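Local coordinates for protein flagellin (Burkholderia pseudomallei, PDB 4CFI) that probably assembles, as flagellins do, into the filament of the bacterial flagellum and carries epitopes targeted by the immune response, at residues A42-V47 and N221-T226. Sequence-based numbering, arbitrary orientation.
Sequences ALQQEV and NLDIST
Gln44, reaching from helix 37-60, reads the backbone of the loop 221-226 with both ends of its amide, an instance of a side-chain amide doing the work of a peptide group, its two bonds falling on the residues that flank Asp223. Gln44 OE1 accepts from Ile224 N at 2.9 Å in a nearly straight bond (165°), the donor lying well above the carbonyl plane. Gln44 NE2 donates to Leu222 O at 3.2 Å, more bent, yet meeting a lone pair of that oxygen in the carbonyl plane. Gln44 CG stands anti to the Gln44 backbone N and the side chain then bends at chi2 (58°), which brings the amide alongside the loop, with Gln44 OE1 3.2 Å from Asp223 CA.

The Asp223 carboxylate is also stacked against the Gln44 amide, the two planes almost parallel, although Asp223 OD1 and Gln44 OE1, 3.8 Å apart, gain nothing obvious from each other. Asp223 is itself fixed by an Asx turn: its OD1 accepts from Ser225 N at 2.9 Å and also from Ser225 OG, so two bonds from Ser225 converge on one carboxylate oxygen and probably offset part of its charge.

Apolar packing lies beside the polar part. Ile224 sends CD1 into the helix surface, where it presses tightly on Val47 CG2 at 3.4 Å and reaches Leu43 CB at 3.9 Å. Leu26 and Ala30 of helix 2-31 and Ala233 of helix 227-257 also touch Ile224, which thus packs where helices 2-31, 37-60 and 227-257 meet in the alpha-helical part of flagellin. Just beyond, the side chain of Thr226, at the N-cap of helix 227-257, bonds through OG1 to Gly229 N.

With both amide ends engaged and one face stacked, rotation of the Gln44 side chain should be restrained, and the loop entering helix 227-257 is tied by backbone recognition as well as by a buried isoleucine.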
loop_
_atom_site.group_PDB
_atom_site.type_symbol
_atom_site.label_atom_id
_atom_site.label_comp_id
_atom_site.label_asym_id
_atom_site.label_seq_id
_atom_site.Cartn_x
_atom_site.Cartn_y
_atom_site.Cartn_z
ATOM N N ALA A 42 16.472 12.836 -9.954
ATOM C CA ALA A 42 16.076 12.427 -11.305
ATOM C C ALA A 42 14.964 11.381 -11.263
ATOM O O ALA A 42 14.003 11.473 -12.028
ATOM C CB ALA A 42 17.259 11.888 -12.071
ATOM N N LEU A 43 15.092 10.392 -10.378
ATOM C CA LEU A 43 14.045 9.377 -10.231
ATOM C C LEU A 43 12.722 9.991 -9.780
ATOM O O LEU A 43 11.648 9.664 -10.316
ATOM C CB LEU A 43 14.500 8.253 -9.295
ATOM C CG LEU A 43 15.584 7.362 -9.909
ATOM C CD1 LEU A 43 16.282 6.532 -8.844
ATOM C CD2 LEU A 43 15.037 6.478 -11.022
ATOM N N GLN A 44 12.772 10.925 -8.842
ATOM C CA GLN A 44 11.545 11.543 -8.367
ATOM C C GLN A 44 10.907 12.441 -9.430
ATOM O O GLN A 44 9.680 12.510 -9.515
ATOM C CB GLN A 44 11.741 12.285 -7.044
ATOM C CG GLN A 44 10.513 13.030 -6.543
ATOM C CD GLN A 44 9.282 12.151 -6.333
ATOM O OE1 GLN A 44 9.381 10.936 -6.177
ATOM N NE2 GLN A 44 8.120 12.772 -6.289
ATOM N N GLN A 45 11.718 13.118 -10.237
ATOM C CA GLN A 45 11.179 13.859 -11.374
ATOM C C GLN A 45 10.365 12.936 -12.290
ATOM O O GLN A 45 9.287 13.322 -12.777
ATOM C CB GLN A 45 12.305 14.535 -12.173
ATOM C CG GLN A 45 11.815 15.272 -13.405
ATOM C CD GLN A 45 12.933 15.981 -14.139
ATOM O OE1 GLN A 45 13.651 16.789 -13.548
ATOM N NE2 GLN A 45 13.099 15.677 -15.428
ATOM N N GLU A 46 10.875 11.735 -12.558
ATOM C CA GLU A 46 10.134 10.786 -13.396
ATOM C C GLU A 46 8.788 10.404 -12.745
ATOM O O GLU A 46 7.768 10.317 -13.429
ATOM C CB GLU A 46 10.963 9.533 -13.718
ATOM C CG GLU A 46 12.214 9.781 -14.546
ATOM C CD GLU A 46 11.939 10.422 -15.908
ATOM O OE1 GLU A 46 10.953 10.070 -16.601
ATOM O OE2 GLU A 46 12.767 11.265 -16.330
ATOM N N VAL A 47 8.786 10.231 -11.425
ATOM C CA VAL A 47 7.540 9.954 -10.712
ATOM C C VAL A 47 6.592 11.129 -10.850
ATOM O O VAL A 47 5.419 10.934 -11.133
ATOM C CB VAL A 47 7.791 9.597 -9.228
ATOM C CG1 VAL A 47 6.492 9.572 -8.439
ATOM C CG2 VAL A 47 8.496 8.255 -9.135
ATOM N N ASN A 221 0.987 12.209 -3.405
ATOM C CA ASN A 221 2.044 12.619 -2.489
ATOM C C ASN A 221 3.187 11.613 -2.368
ATOM O O ASN A 221 3.959 11.682 -1.406
ATOM C CB ASN A 221 1.459 12.968 -1.105
ATOM C CG ASN A 221 0.750 14.322 -1.086
ATOM O OD1 ASN A 221 -0.323 14.461 -0.506
ATOM N ND2 ASN A 221 1.357 15.332 -1.696
ATOM N N LEU A 222 3.354 10.726 -3.359
ATOM C CA LEU A 222 4.487 9.816 -3.366
ATOM C C LEU A 222 5.791 10.527 -3.671
ATOM O O LEU A 222 5.865 11.407 -4.532
ATOM C CB LEU A 222 4.272 8.693 -4.368
ATOM C CG LEU A 222 3.097 7.765 -4.017
ATOM C CD1 LEU A 222 2.925 6.722 -5.102
ATOM C CD2 LEU A 222 3.300 7.114 -2.649
ATOM N N ASP A 223 6.834 10.113 -2.959
ATOM C CA ASP A 223 8.177 10.644 -3.183
ATOM C C ASP A 223 9.166 9.512 -2.949
ATOM O O ASP A 223 9.250 8.989 -1.834
ATOM C CB ASP A 223 8.426 11.860 -2.277
ATOM C CG ASP A 223 9.765 12.506 -2.522
ATOM O OD1 ASP A 223 10.720 11.773 -2.694
ATOM O OD2 ASP A 223 9.857 13.748 -2.561
ATOM N N ILE A 224 9.889 9.139 -4.004
ATOM C CA ILE A 224 10.782 7.971 -3.972
ATOM C C ILE A 224 12.243 8.348 -3.738
ATOM O O ILE A 224 13.126 7.513 -3.869
ATOM C CB ILE A 224 10.631 7.070 -5.236
ATOM C CG1 ILE A 224 11.120 7.786 -6.507
ATOM C CG2 ILE A 224 9.179 6.622 -5.358
ATOM C CD1 ILE A 224 11.213 6.889 -7.723
ATOM N N SER A 225 12.482 9.601 -3.360
ATOM C CA SER A 225 13.831 10.100 -3.186
ATOM C C SER A 225 14.455 9.667 -1.863
ATOM O O SER A 225 15.609 10.006 -1.615
ATOM C CB SER A 225 13.868 11.637 -3.318
ATOM O OG SER A 225 13.295 12.284 -2.209
ATOM N N THR A 226 13.688 8.980 -1.010
ATOM C CA THR A 226 14.220 8.341 0.186
ATOM C C THR A 226 13.780 6.890 0.161
ATOM O O THR A 226 12.781 6.538 -0.488
ATOM C CB THR A 226 13.702 8.966 1.485
ATOM O OG1 THR A 226 12.290 8.732 1.601
ATOM C CG2 THR A 226 14.009 10.449 1.541
#